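Local coordinates for maltose-binding protein MalE1 (Thermotoga maritima, PDB 6DTU) that binds maltotetraose, probably serving as the extracellular solute-binding component that hands maltose-type sugars to a membrane transporter, at residues Q2-I7 and G29-V34; I114-Y119 and A239-G244; R146-S151 and M225-P230. One frame throughout, in Å; residues are numbered along the deposited sequence.

Contact 1: Q2-I7 and G29-V34; sequences QPKLTI and GVEVEV
K4, L5, T6 and I7 pair one to one with E31, V32, E33 and V34 as parallel strands, their axes 4.7 Å apart and 14° from parallel. The backbone bonds alternate as parallel pairing demands: E31 N gives to P3 O, L5 N to E31 O, E33 N to L5 O at 2.8 Å, and I7 N to E33 O. Beside these, three CA-H...O contacts fill in; K4 CA, for one, lies 3.3 Å from E31 O. The chain enters the second strand through G29, whose positive phi (77°) suits a glycine just after a helix.

Charged and polar side chains share one face of the pair. K4 is fully extended, with CG anti to the backbone N (chi1 -179°), which carries its ammonium two residues up the neighbouring strand, past its partner E31, to a salt bridge with E33, weak as a hydrogen bond and doubtful in detail because E33 OE1 is uncertainly placed. The other carboxylate oxygen of E33, OE2, runs alongside T6, 3.8 Å from T6 CG2. E31 bends away at chi2 and makes its salt bridge to K25.

The other face is aliphatic. P3 CG meets V30 CG2 at 4.0 Å, the two side chains at about a right angle; L5 CG comes to 4.2 Å from V30 CG1; I7 CD1 reaches over to V32 CG1 at 3.9 Å.

These strands are the two arms of a right-handed beta-alpha-beta unit whose helix 14-28 covers V30, V32 and V34, while helix 275-286 packs on P3, L5 and V30 and strand 58-62 flanks 4-9 on its far side.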
ATOM      1  N   GLN A   2      30.789  -9.685  17.136  1.00 16.23           N
ATOM      2  CA  GLN A   2      29.695 -10.038  16.230  1.00 16.18           C
ATOM      3  C   GLN A   2      29.074  -8.782  15.629  1.00 14.40           C
ATOM      4  O   GLN A   2      28.854  -7.802  16.337  1.00 15.23           O
ATOM      5  CB  GLN A   2      28.591 -10.806  16.938  1.00 15.04           C
ATOM      6  CG  GLN A   2      28.955 -12.224  17.332  1.00 19.27           C
ATOM      7  CD  GLN A   2      29.327 -12.299  18.787  1.00 21.67           C
ATOM      8  OE1 GLN A   2      29.731 -11.293  19.377  1.00 24.57           O
ATOM      9  NE2 GLN A   2      29.185 -13.483  19.385  1.00 26.51           N
ATOM     10  N   PRO A   3      28.792  -8.788  14.332  1.00 14.83           N
ATOM     11  CA  PRO A   3      28.116  -7.658  13.691  1.00 13.58           C
ATOM     12  C   PRO A   3      26.614  -7.770  13.904  1.00 14.11           C
ATOM     13  O   PRO A   3      26.098  -8.799  14.347  1.00 14.36           O
ATOM     14  CB  PRO A   3      28.466  -7.853  12.214  1.00 16.41           C
ATOM     15  CG  PRO A   3      28.457  -9.332  12.068  1.00 17.12           C
ATOM     16  CD  PRO A   3      29.039  -9.883  13.386  1.00 16.02           C
ATOM     17  N   LYS A   4      25.912  -6.696  13.555  1.00 14.38           N
ATOM     18  CA  LYS A   4      24.472  -6.615  13.759  1.00 13.72           C
ATOM     19  C   LYS A   4      23.804  -6.008  12.537  1.00 14.98           C
ATOM     20  O   LYS A   4      24.326  -5.055  11.944  1.00 14.13           O
ATOM     21  CB  LYS A   4      24.184  -5.715  14.970  1.00 15.92           C
ATOM     22  CG  LYS A   4      22.730  -5.545  15.327  1.00 15.93           C
ATOM     23  CD  LYS A   4      22.652  -4.670  16.571  1.00 16.33           C
ATOM     24  CE  LYS A   4      21.275  -4.444  17.016  1.00 21.54           C
ATOM     25  NZ  LYS A   4      21.314  -3.756  18.341  1.00 17.19           N
ATOM     26  N   LEU A   5      22.648  -6.564  12.176  1.00 13.94           N
ATOM     27  CA  LEU A   5      21.742  -5.964  11.199  1.00 10.92           C
ATOM     28  C   LEU A   5      20.447  -5.576  11.883  1.00 12.87           C
ATOM     29  O   LEU A   5      19.804  -6.410  12.537  1.00 15.31           O
ATOM     30  CB  LEU A   5      21.411  -6.931  10.066  1.00 16.08           C
ATOM     31  CG  LEU A   5      22.576  -7.379   9.176  1.00 14.71           C
ATOM     32  CD1 LEU A   5      22.096  -8.393   8.182  1.00 14.21           C
ATOM     33  CD2 LEU A   5      23.221  -6.166   8.505  1.00 15.32           C
ATOM     34  N   THR A   6      20.072  -4.311  11.735  1.00 12.55           N
ATOM     35  CA  THR A   6      18.812  -3.791  12.247  1.00 13.24           C
ATOM     36  C   THR A   6      17.866  -3.526  11.086  1.00 15.54           C
ATOM     37  O   THR A   6      18.264  -2.937  10.072  1.00 15.87           O
ATOM     38  CB  THR A   6      19.064  -2.517  13.041  1.00 14.21           C
ATOM     39  OG1 THR A   6      19.925  -2.836  14.144  1.00 18.90           O
ATOM     40  CG2 THR A   6      17.733  -1.977  13.593  1.00 17.66           C
ATOM     41  N   ILE A   7      16.619  -3.964  11.237  1.00 14.95           N
ATOM     42  CA  ILE A   7      15.578  -3.824  10.228  1.00 13.32           C
ATOM     43  C   ILE A   7      14.456  -3.004  10.831  1.00 14.64           C
ATOM     44  O   ILE A   7      14.021  -3.292  11.951  1.00 14.48           O
ATOM     45  CB  ILE A   7      15.012  -5.212   9.877  1.00 12.03           C
ATOM     46  CG1 ILE A   7      16.123  -6.163   9.430  1.00 12.61           C
ATOM     47  CG2 ILE A   7      13.910  -5.100   8.825  1.00 13.60           C
ATOM     48  CD1 ILE A   7      15.669  -7.615   9.355  1.00 13.55           C
ATOM     49  N   GLY A  29      26.085 -16.267  13.374  1.00 15.05           N
ATOM     50  CA  GLY A  29      26.544 -15.425  14.459  1.00 14.15           C
ATOM     51  C   GLY A  29      26.306 -13.942  14.273  1.00 13.02           C
ATOM     52  O   GLY A  29      26.821 -13.144  15.058  1.00 16.55           O
ATOM     53  N   VAL A  30      25.514 -13.572  13.289  1.00 13.52           N
ATOM     54  CA  VAL A  30      25.196 -12.187  12.983  1.00 12.63           C
ATOM     55  C   VAL A  30      23.930 -11.860  13.757  1.00 15.15           C
ATOM     56  O   VAL A  30      22.921 -12.563  13.634  1.00 15.70           O
ATOM     57  CB  VAL A  30      24.970 -12.031  11.469  1.00 11.99           C
ATOM     58  CG1 VAL A  30      24.455 -10.638  11.114  1.00 14.48           C
ATOM     59  CG2 VAL A  30      26.258 -12.354  10.691  1.00 15.62           C
ATOM     60  N   GLU A  31      23.990 -10.839  14.606  1.00 14.22           N
ATOM     61  CA  GLU A  31      22.799 -10.456  15.346  1.00 13.59           C
ATOM     62  C   GLU A  31      21.819  -9.797  14.396  1.00 14.50           C
ATOM     63  O   GLU A  31      22.204  -8.983  13.556  1.00 14.53           O
ATOM     64  CB  GLU A  31      23.160  -9.480  16.463  1.00 14.73           C
ATOM     65  CG  GLU A  31      22.050  -9.250  17.425  1.00 15.70           C
ATOM     66  CD  GLU A  31      21.966 -10.430  18.387  1.00 19.82           C
ATOM     67  OE1 GLU A  31      23.009 -11.108  18.583  1.00 21.06           O
ATOM     68  OE2 GLU A  31      20.869 -10.686  18.936  1.00 22.79           O
ATOM     69  N   VAL A  32      20.550 -10.164  14.503  1.00 14.40           N
ATOM     70  CA  VAL A  32      19.516  -9.530  13.694  1.00 16.06           C
ATOM     71  C   VAL A  32      18.457  -8.948  14.619  1.00 12.41           C
ATOM     72  O   VAL A  32      17.929  -9.639  15.502  1.00 17.54           O
ATOM     73  CB  VAL A  32      18.912 -10.491  12.653  1.00 13.77           C
ATOM     74  CG1 VAL A  32      17.925  -9.726  11.760  1.00 16.18           C
ATOM     75  CG2 VAL A  32      20.029 -11.140  11.801  1.00 14.83           C
ATOM     76  N   GLU A  33      18.126  -7.687  14.401  1.00 14.47           N
ATOM     77  CA  GLU A  33      17.228  -6.972  15.289  1.00 14.20           C
ATOM     78  C   GLU A  33      16.102  -6.403  14.447  1.00 13.36           C
ATOM     79  O   GLU A  33      16.348  -5.643  13.505  1.00 14.67           O
ATOM     80  CB  GLU A  33      17.988  -5.858  15.983  1.00 15.70           C
ATOM     81  CG  GLU A  33      17.090  -4.906  16.703  1.00 16.09           C
ATOM     82  CD  GLU A  33      17.883  -3.935  17.505  1.00 16.50           C
ATOM     83  OE1 GLU A  33      18.693  -4.405  18.316  1.00 19.20           O
ATOM     84  OE2 GLU A  33      17.715  -2.719  17.305  1.00 15.40           O
ATOM     85  N   VAL A  34      14.878  -6.793  14.764  1.00 13.84           N
ATOM     86  CA  VAL A  34      13.715  -6.327  14.031  1.00 11.35           C
ATOM     87  C   VAL A  34      12.986  -5.294  14.885  1.00 14.98           C
ATOM     88  O   VAL A  34      12.448  -5.615  15.960  1.00 16.19           O
ATOM     89  CB  VAL A  34      12.788  -7.497  13.667  1.00 15.48           C
ATOM     90  CG1 VAL A  34      11.599  -6.975  12.904  1.00 16.28           C
ATOM     91  CG2 VAL A  34      13.555  -8.566  12.859  1.00 18.00           C
TER

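Contact 2: I114-Y119 and A239-G244; sequences IYNKDY and AGIDYG
Y115 and G244 form an antiparallel hydrogen-bonded pair, G244 N to Y115 O at 2.8 Å and Y115 N to G244 O, followed by the non-hydrogen-bonded pair N116 and Y243; K117 N then gives to the carbonyl of D242, a residue at the centre of an inverse gamma turn.

One face of the Y115 ring covers G244 CA, which sits toward the rim: Y115 CG lies between the backbone N and the carbonyl carbon (chi1 61°), folding the ring over the glycine CA, 3.9 Å from the ring centroid, in a CH-pi contact. A side chain at G244 would run into that ring. K117 stretches across D242, K117 CD 3.6 Å from D242 OD1, but its ammonium stops short of a salt bridge; a water bonded to D242 OD1 makes a weak, longer link to it. N116 OD1 accepts from D118 N at 2.9 Å, an Asx turn that ends the strand. A second water ties the turn to the other segment, giving to N116 OD1 and D118 OD2 and accepting from D242 N. The amide's ND2 side rests on I241 CG2, 3.8 Å away.

Strand 243-246 is one of the two outer strands of its four-stranded sheet; strand 223-228 lies on the other side of 112-116, and helix 211-219 packs on I114, N116 and I241 through F218.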
ATOM      1  N   ILE A 114     -13.191  -5.812   1.071  1.00 13.38           N
ATOM      2  CA  ILE A 114     -13.149  -6.897   2.037  1.00 16.07           C
ATOM      3  C   ILE A 114     -14.470  -6.853   2.781  1.00 14.49           C
ATOM      4  O   ILE A 114     -14.879  -5.793   3.263  1.00 14.63           O
ATOM      5  CB  ILE A 114     -11.976  -6.736   3.016  1.00 13.59           C
ATOM      6  CG1 ILE A 114     -10.667  -6.651   2.242  1.00 14.90           C
ATOM      7  CG2 ILE A 114     -11.936  -7.927   3.991  1.00 14.89           C
ATOM      8  CD1 ILE A 114      -9.512  -6.332   3.132  1.00 16.22           C
ATOM      9  N   TYR A 115     -15.168  -7.977   2.830  1.00 15.84           N
ATOM     10  CA  TYR A 115     -16.510  -7.955   3.389  1.00 16.40           C
ATOM     11  C   TYR A 115     -16.728  -9.101   4.371  1.00 15.17           C
ATOM     12  O   TYR A 115     -16.145 -10.180   4.238  1.00 16.76           O
ATOM     13  CB  TYR A 115     -17.580  -7.943   2.274  1.00 16.06           C
ATOM     14  CG  TYR A 115     -17.521  -9.172   1.373  1.00 17.34           C
ATOM     15  CD1 TYR A 115     -18.399 -10.234   1.569  1.00 19.83           C
ATOM     16  CD2 TYR A 115     -16.565  -9.282   0.358  1.00 16.92           C
ATOM     17  CE1 TYR A 115     -18.345 -11.365   0.766  1.00 20.74           C
ATOM     18  CE2 TYR A 115     -16.507 -10.410  -0.465  1.00 20.96           C
ATOM     19  CZ  TYR A 115     -17.409 -11.451  -0.250  1.00 21.29           C
ATOM     20  OH  TYR A 115     -17.368 -12.591  -1.039  1.00 24.95           O
ATOM     21  N   ASN A 116     -17.534  -8.834   5.400  1.00 16.23           N
ATOM     22  CA  ASN A 116     -17.864  -9.818   6.430  1.00 16.50           C
ATOM     23  C   ASN A 116     -19.102 -10.599   5.990  1.00 15.56           C
ATOM     24  O   ASN A 116     -20.198 -10.036   5.896  1.00 15.75           O
ATOM     25  CB  ASN A 116     -18.108  -9.102   7.760  1.00 16.25           C
ATOM     26  CG  ASN A 116     -18.328 -10.057   8.924  1.00 13.88           C
ATOM     27  OD1 ASN A 116     -18.833 -11.160   8.756  1.00 16.04           O
ATOM     28  ND2 ASN A 116     -17.946  -9.619  10.117  1.00 16.00           N
ATOM     29  N   LYS A 117     -18.930 -11.905   5.752  1.00 16.74           N
ATOM     30  CA  LYS A 117     -20.007 -12.709   5.183  1.00 17.80           C
ATOM     31  C   LYS A 117     -21.173 -12.891   6.142  1.00 16.87           C
ATOM     32  O   LYS A 117     -22.268 -13.259   5.702  1.00 17.97           O
ATOM     33  CB  LYS A 117     -19.481 -14.067   4.721  1.00 16.83           C
ATOM     34  CG  LYS A 117     -18.540 -13.989   3.515  1.00 18.99           C
ATOM     35  CD  LYS A 117     -17.954 -15.353   3.173  1.00 19.77           C
ATOM     36  CE  LYS A 117     -16.998 -15.269   1.984  1.00 23.03           C
ATOM     37  NZ  LYS A 117     -16.318 -16.578   1.728  1.00 27.71           N
ATOM     38  N   ASP A 118     -20.971 -12.648   7.438  1.00 18.71           N
ATOM     39  CA  ASP A 118     -22.096 -12.710   8.359  1.00 16.90           C
ATOM     40  C   ASP A 118     -23.119 -11.636   8.039  1.00 19.30           C
ATOM     41  O   ASP A 118     -24.324 -11.844   8.216  1.00 19.66           O
ATOM     42  CB  ASP A 118     -21.616 -12.518   9.793  1.00 17.78           C
ATOM     43  CG  ASP A 118     -20.936 -13.743  10.351  1.00 20.53           C
ATOM     44  OD1 ASP A 118     -21.133 -14.828   9.789  1.00 21.36           O
ATOM     45  OD2 ASP A 118     -20.198 -13.604  11.341  1.00 22.27           O
ATOM     46  N   TYR A 119     -22.659 -10.479   7.568  1.00 17.33           N
ATOM     47  CA  TYR A 119     -23.546  -9.371   7.250  1.00 17.17           C
ATOM     48  C   TYR A 119     -23.829  -9.256   5.764  1.00 20.02           C
ATOM     49  O   TYR A 119     -24.910  -8.798   5.385  1.00 22.08           O
ATOM     50  CB  TYR A 119     -22.919  -8.060   7.724  1.00 17.73           C
ATOM     51  CG  TYR A 119     -22.660  -8.000   9.201  1.00 24.60           C
ATOM     52  CD1 TYR A 119     -23.709  -7.886  10.106  1.00 25.14           C
ATOM     53  CD2 TYR A 119     -21.366  -8.047   9.696  1.00 22.42           C
ATOM     54  CE1 TYR A 119     -23.468  -7.833  11.471  1.00 29.07           C
ATOM     55  CE2 TYR A 119     -21.115  -7.998  11.054  1.00 25.42           C
ATOM     56  CZ  TYR A 119     -22.168  -7.890  11.936  1.00 30.46           C
ATOM     57  OH  TYR A 119     -21.901  -7.842  13.287  1.00 33.77           O
ATOM     58  N   ALA A 239      -8.822 -13.190  14.137  1.00 17.46           N
ATOM     59  CA  ALA A 239      -9.925 -12.702  14.958  1.00 17.08           C
ATOM     60  C   ALA A 239     -11.219 -13.454  14.714  1.00 16.32           C
ATOM     61  O   ALA A 239     -12.239 -13.125  15.338  1.00 21.39           O
ATOM     62  CB  ALA A 239     -10.178 -11.223  14.664  1.00 17.57           C
ATOM     63  N   GLY A 240     -11.232 -14.388  13.771  1.00 15.95           N
ATOM     64  CA  GLY A 240     -12.403 -15.202  13.521  1.00 19.75           C
ATOM     65  C   GLY A 240     -13.420 -14.620  12.567  1.00 20.47           C
ATOM     66  O   GLY A 240     -14.564 -15.098  12.545  1.00 20.65           O
ATOM     67  N   ILE A 241     -13.049 -13.614  11.772  1.00 17.37           N
ATOM     68  CA  ILE A 241     -13.982 -13.025  10.811  1.00 15.12           C
ATOM     69  C   ILE A 241     -14.091 -13.935   9.599  1.00 18.75           C
ATOM     70  O   ILE A 241     -13.077 -14.349   9.026  1.00 18.10           O
ATOM     71  CB  ILE A 241     -13.515 -11.617  10.392  1.00 17.51           C
ATOM     72  CG1 ILE A 241     -13.350 -10.727  11.615  1.00 17.23           C
ATOM     73  CG2 ILE A 241     -14.495 -10.990   9.381  1.00 17.66           C
ATOM     74  CD1 ILE A 241     -14.655 -10.495  12.358  1.00 16.10           C
ATOM     75  N   ASP A 242     -15.325 -14.238   9.195  1.00 16.71           N
ATOM     76  CA  ASP A 242     -15.594 -14.971   7.962  1.00 16.64           C
ATOM     77  C   ASP A 242     -15.697 -13.941   6.842  1.00 18.73           C
ATOM     78  O   ASP A 242     -16.778 -13.498   6.456  1.00 18.57           O
ATOM     79  CB  ASP A 242     -16.877 -15.782   8.127  1.00 17.76           C
ATOM     80  CG  ASP A 242     -17.181 -16.674   6.939  1.00 20.95           C
ATOM     81  OD1 ASP A 242     -16.316 -16.830   6.057  1.00 23.36           O
ATOM     82  OD2 ASP A 242     -18.292 -17.250   6.912  1.00 26.03           O
ATOM     83  N   TYR A 243     -14.539 -13.559   6.307  1.00 17.75           N
ATOM     84  CA  TYR A 243     -14.449 -12.494   5.321  1.00 16.57           C
ATOM     85  C   TYR A 243     -14.289 -13.052   3.908  1.00 16.09           C
ATOM     86  O   TYR A 243     -13.836 -14.182   3.692  1.00 18.46           O
ATOM     87  CB  TYR A 243     -13.244 -11.591   5.625  1.00 20.22           C
ATOM     88  CG  TYR A 243     -11.955 -12.342   5.426  1.00 18.23           C
ATOM     89  CD1 TYR A 243     -11.292 -12.307   4.211  1.00 17.46           C
ATOM     90  CD2 TYR A 243     -11.441 -13.138   6.431  1.00 21.18           C
ATOM     91  CE1 TYR A 243     -10.139 -13.041   4.009  1.00 20.54           C
ATOM     92  CE2 TYR A 243     -10.290 -13.855   6.250  1.00 21.42           C
ATOM     93  CZ  TYR A 243      -9.640 -13.807   5.036  1.00 26.27           C
ATOM     94  OH  TYR A 243      -8.493 -14.548   4.859  1.00 24.09           O
ATOM     95  N   GLY A 244     -14.656 -12.212   2.933  1.00 18.32           N
ATOM     96  CA  GLY A 244     -14.322 -12.446   1.546  1.00 14.77           C
ATOM     97  C   GLY A 244     -13.586 -11.242   0.973  1.00 17.33           C
ATOM     98  O   GLY A 244     -13.535 -10.168   1.584  1.00 17.86           O
TER
HETATM   99  O   HOH W   1     -17.542 -13.188  10.394  1.00 20.59           O
HETATM  100  O   HOH W   2     -16.786 -18.829   4.121  1.00 32.79           O

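Contact 3: R146-S151 and M225-P230; sequences RGFITS and MIINGP
Strands 146-149 and 223-228 are parallel neighbours at one margin of the four-stranded mixed sheet, and F148 and I149 meet M225, I226 and I227 there. The firm backbone bond is I149 N to M225 O at 3.0 Å; those from M225 N to G147 O and from I227 N to I149 O are weak. Past the last pair, T150 OG1 takes over, donating to I227 O at 3.0 Å in the carbonyl plane, on a lone pair.

With CG anti to the backbone N (chi1 177°), the F148 ring reaches across the neighbouring strand. Its CZ edge meets I227 CD1 at 3.7 Å, with I227 CG1 in the ring plane, and F148 CD1 lies 4.0 Å from M225 CB. An alanine at F148 is likely to open a gap between I227, M225 and L130 of helix 127-140. On the opposite face of the sheet I149 CB approaches I226 CG2 at 4.2 Å, and I149 CG1 sits 3.7 Å above the plane of the R146 guanidinium. R146 NH2 gives to F148 O and also forms a salt bridge to D209.

With so few strong backbone bonds, this strand edge probably depends heavily on apolar burial, the T150 hydroxyl and the R146 charge pair to hold its place.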
ATOM      1  N   ARG A 146     -21.147  -0.930  11.357  1.00 17.98           N
ATOM      2  CA  ARG A 146     -21.048   0.026  10.271  1.00 17.62           C
ATOM      3  C   ARG A 146     -21.229  -0.721   8.959  1.00 19.36           C
ATOM      4  O   ARG A 146     -20.625  -1.778   8.752  1.00 16.45           O
ATOM      5  CB  ARG A 146     -19.669   0.690  10.291  1.00 16.74           C
ATOM      6  CG  ARG A 146     -19.530   1.883  11.232  1.00 17.68           C
ATOM      7  CD  ARG A 146     -20.315   3.104  10.707  1.00 17.47           C
ATOM      8  NE  ARG A 146     -19.768   3.547   9.425  1.00 19.68           N
ATOM      9  CZ  ARG A 146     -18.737   4.372   9.282  1.00 20.57           C
ATOM     10  NH1 ARG A 146     -18.121   4.890  10.342  1.00 19.67           N
ATOM     11  NH2 ARG A 146     -18.319   4.691   8.064  1.00 17.88           N
ATOM     12  N   GLY A 147     -22.077  -0.181   8.084  1.00 18.11           N
ATOM     13  CA  GLY A 147     -22.274  -0.795   6.782  1.00 17.13           C
ATOM     14  C   GLY A 147     -21.041  -0.739   5.900  1.00 17.73           C
ATOM     15  O   GLY A 147     -20.724  -1.716   5.215  1.00 16.52           O
ATOM     16  N   PHE A 148     -20.324   0.389   5.915  1.00 17.04           N
ATOM     17  CA  PHE A 148     -19.165   0.575   5.049  1.00 15.95           C
ATOM     18  C   PHE A 148     -18.193   1.547   5.702  1.00 16.59           C
ATOM     19  O   PHE A 148     -18.609   2.573   6.247  1.00 17.30           O
ATOM     20  CB  PHE A 148     -19.590   1.114   3.677  1.00 15.54           C
ATOM     21  CG  PHE A 148     -18.441   1.397   2.757  1.00 16.34           C
ATOM     22  CD1 PHE A 148     -17.762   0.357   2.129  1.00 17.36           C
ATOM     23  CD2 PHE A 148     -18.001   2.705   2.567  1.00 17.19           C
ATOM     24  CE1 PHE A 148     -16.666   0.615   1.307  1.00 17.56           C
ATOM     25  CE2 PHE A 148     -16.916   2.977   1.736  1.00 19.12           C
ATOM     26  CZ  PHE A 148     -16.249   1.922   1.107  1.00 17.85           C
ATOM     27  N   ILE A 149     -16.901   1.212   5.658  1.00 14.31           N
ATOM     28  CA  ILE A 149     -15.838   2.094   6.135  1.00 15.32           C
ATOM     29  C   ILE A 149     -14.630   2.001   5.211  1.00 15.29           C
ATOM     30  O   ILE A 149     -14.196   0.908   4.837  1.00 15.24           O
ATOM     31  CB  ILE A 149     -15.375   1.789   7.578  1.00 14.45           C
ATOM     32  CG1 ILE A 149     -16.521   1.402   8.506  1.00 18.26           C
ATOM     33  CG2 ILE A 149     -14.635   3.000   8.161  1.00 15.38           C
ATOM     34  CD1 ILE A 149     -15.994   1.003   9.885  1.00 18.29           C
ATOM     35  N   THR A 150     -14.035   3.152   4.922  1.00 17.70           N
ATOM     36  CA  THR A 150     -12.646   3.201   4.491  1.00 12.21           C
ATOM     37  C   THR A 150     -12.040   4.473   5.063  1.00 15.64           C
ATOM     38  O   THR A 150     -12.711   5.233   5.772  1.00 14.48           O
ATOM     39  CB  THR A 150     -12.485   3.047   2.974  1.00 13.04           C
ATOM     40  OG1 THR A 150     -11.095   2.850   2.681  1.00 14.33           O
ATOM     41  CG2 THR A 150     -12.970   4.308   2.249  1.00 15.80           C
ATOM     42  N   SER A 151     -10.759   4.696   4.771  1.00 13.49           N
ATOM     43  CA  SER A 151     -10.087   5.895   5.263  1.00 14.74           C
ATOM     44  C   SER A 151     -10.494   7.056   4.360  1.00 17.23           C
ATOM     45  O   SER A 151      -9.881   7.315   3.323  1.00 15.76           O
ATOM     46  CB  SER A 151      -8.583   5.659   5.304  1.00 16.54           C
ATOM     47  OG  SER A 151      -7.968   6.682   6.070  1.00 16.60           O
ATOM     48  N   MET A 225     -18.454  -4.053   5.407  1.00 15.41           N
ATOM     49  CA  MET A 225     -17.664  -3.907   4.193  1.00 16.03           C
ATOM     50  C   MET A 225     -16.638  -2.809   4.382  1.00 16.14           C
ATOM     51  O   MET A 225     -16.965  -1.731   4.893  1.00 16.01           O
ATOM     52  CB  MET A 225     -18.551  -3.473   3.025  1.00 16.01           C
ATOM     53  CG  MET A 225     -19.573  -4.529   2.634  1.00 15.29           C
ATOM     54  SD  MET A 225     -20.720  -3.992   1.339  1.00 17.27           S
ATOM     55  CE  MET A 225     -21.632  -2.671   2.141  1.00 18.63           C
ATOM     56  N   ILE A 226     -15.420  -3.058   3.898  1.00 15.51           N
ATOM     57  CA  ILE A 226     -14.371  -2.049   3.887  1.00 15.90           C
ATOM     58  C   ILE A 226     -13.618  -2.084   2.565  1.00 13.81           C
ATOM     59  O   ILE A 226     -13.731  -3.025   1.774  1.00 15.92           O
ATOM     60  CB  ILE A 226     -13.381  -2.201   5.057  1.00 13.64           C
ATOM     61  CG1 ILE A 226     -12.627  -3.528   4.944  1.00 12.92           C
ATOM     62  CG2 ILE A 226     -14.115  -2.060   6.393  1.00 16.38           C
ATOM     63  CD1 ILE A 226     -11.580  -3.693   6.036  1.00 12.13           C
ATOM     64  N   ILE A 227     -12.855  -1.026   2.318  1.00 14.31           N
ATOM     65  CA  ILE A 227     -11.879  -1.018   1.233  1.00 14.04           C
ATOM     66  C   ILE A 227     -10.493  -0.958   1.854  1.00 14.38           C
ATOM     67  O   ILE A 227     -10.094   0.066   2.416  1.00 13.86           O
ATOM     68  CB  ILE A 227     -12.111   0.118   0.232  1.00 12.66           C
ATOM     69  CG1 ILE A 227     -13.438  -0.111  -0.492  1.00 15.71           C
ATOM     70  CG2 ILE A 227     -10.985   0.110  -0.794  1.00 15.36           C
ATOM     71  CD1 ILE A 227     -13.809   0.999  -1.479  1.00 17.12           C
ATOM     72  N   ASN A 228      -9.761  -2.067   1.754  1.00 13.39           N
ATOM     73  CA  ASN A 228      -8.469  -2.208   2.411  1.00 13.22           C
ATOM     74  C   ASN A 228      -7.670  -3.268   1.662  1.00 13.97           C
ATOM     75  O   ASN A 228      -8.180  -3.931   0.759  1.00 12.81           O
ATOM     76  CB  ASN A 228      -8.654  -2.610   3.877  1.00 13.75           C
ATOM     77  CG  ASN A 228      -7.450  -2.281   4.740  1.00 14.20           C
ATOM     78  OD1 ASN A 228      -6.451  -1.739   4.276  1.00 13.02           O
ATOM     79  ND2 ASN A 228      -7.553  -2.600   6.018  1.00 13.67           N
ATOM     80  N   GLY A 229      -6.408  -3.431   2.062  1.00 15.03           N
ATOM     81  CA  GLY A 229      -5.483  -4.273   1.343  1.00 15.28           C
ATOM     82  C   GLY A 229      -5.172  -5.591   2.016  1.00 14.92           C
ATOM     83  O   GLY A 229      -5.595  -5.877   3.137  1.00 14.19           O
ATOM     84  N   PRO A 230      -4.365  -6.410   1.341  1.00 14.78           N
ATOM     85  CA  PRO A 230      -4.121  -7.775   1.821  1.00 12.85           C
ATOM     86  C   PRO A 230      -3.292  -7.838   3.092  1.00 15.39           C
ATOM     87  O   PRO A 230      -3.285  -8.876   3.760  1.00 14.56           O
ATOM     88  CB  PRO A 230      -3.427  -8.448   0.622  1.00 12.71           C
ATOM     89  CG  PRO A 230      -2.735  -7.290  -0.087  1.00 11.58           C
ATOM     90  CD  PRO A 230      -3.684  -6.116   0.073  1.00 13.29           C
TER

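Overall arrangement
Contacts 2 and 3 hold one four-stranded sheet: strands 112-116 and 223-228 sit side by side in its middle, joined by a probable hydrogen bond from I226 N to I114 O, and each contact adds an outer strand. Their centres are 11 Å apart. Contact 1 belongs to a different sheet, its centre about 37 Å from that of contact 3, across the chain's centre. Contact 3 is wholly buried and mostly apolar, with sparse backbone bonding. Contacts 1 and 2 are partly buried; opposite charges face each other across both, and waters bridge contact 2, whereas the charge pair beside contact 3 is made by R146 with a residue outside it. Regular parallel pairing marks contact 1; contact 2 is a short antiparallel join running into turns.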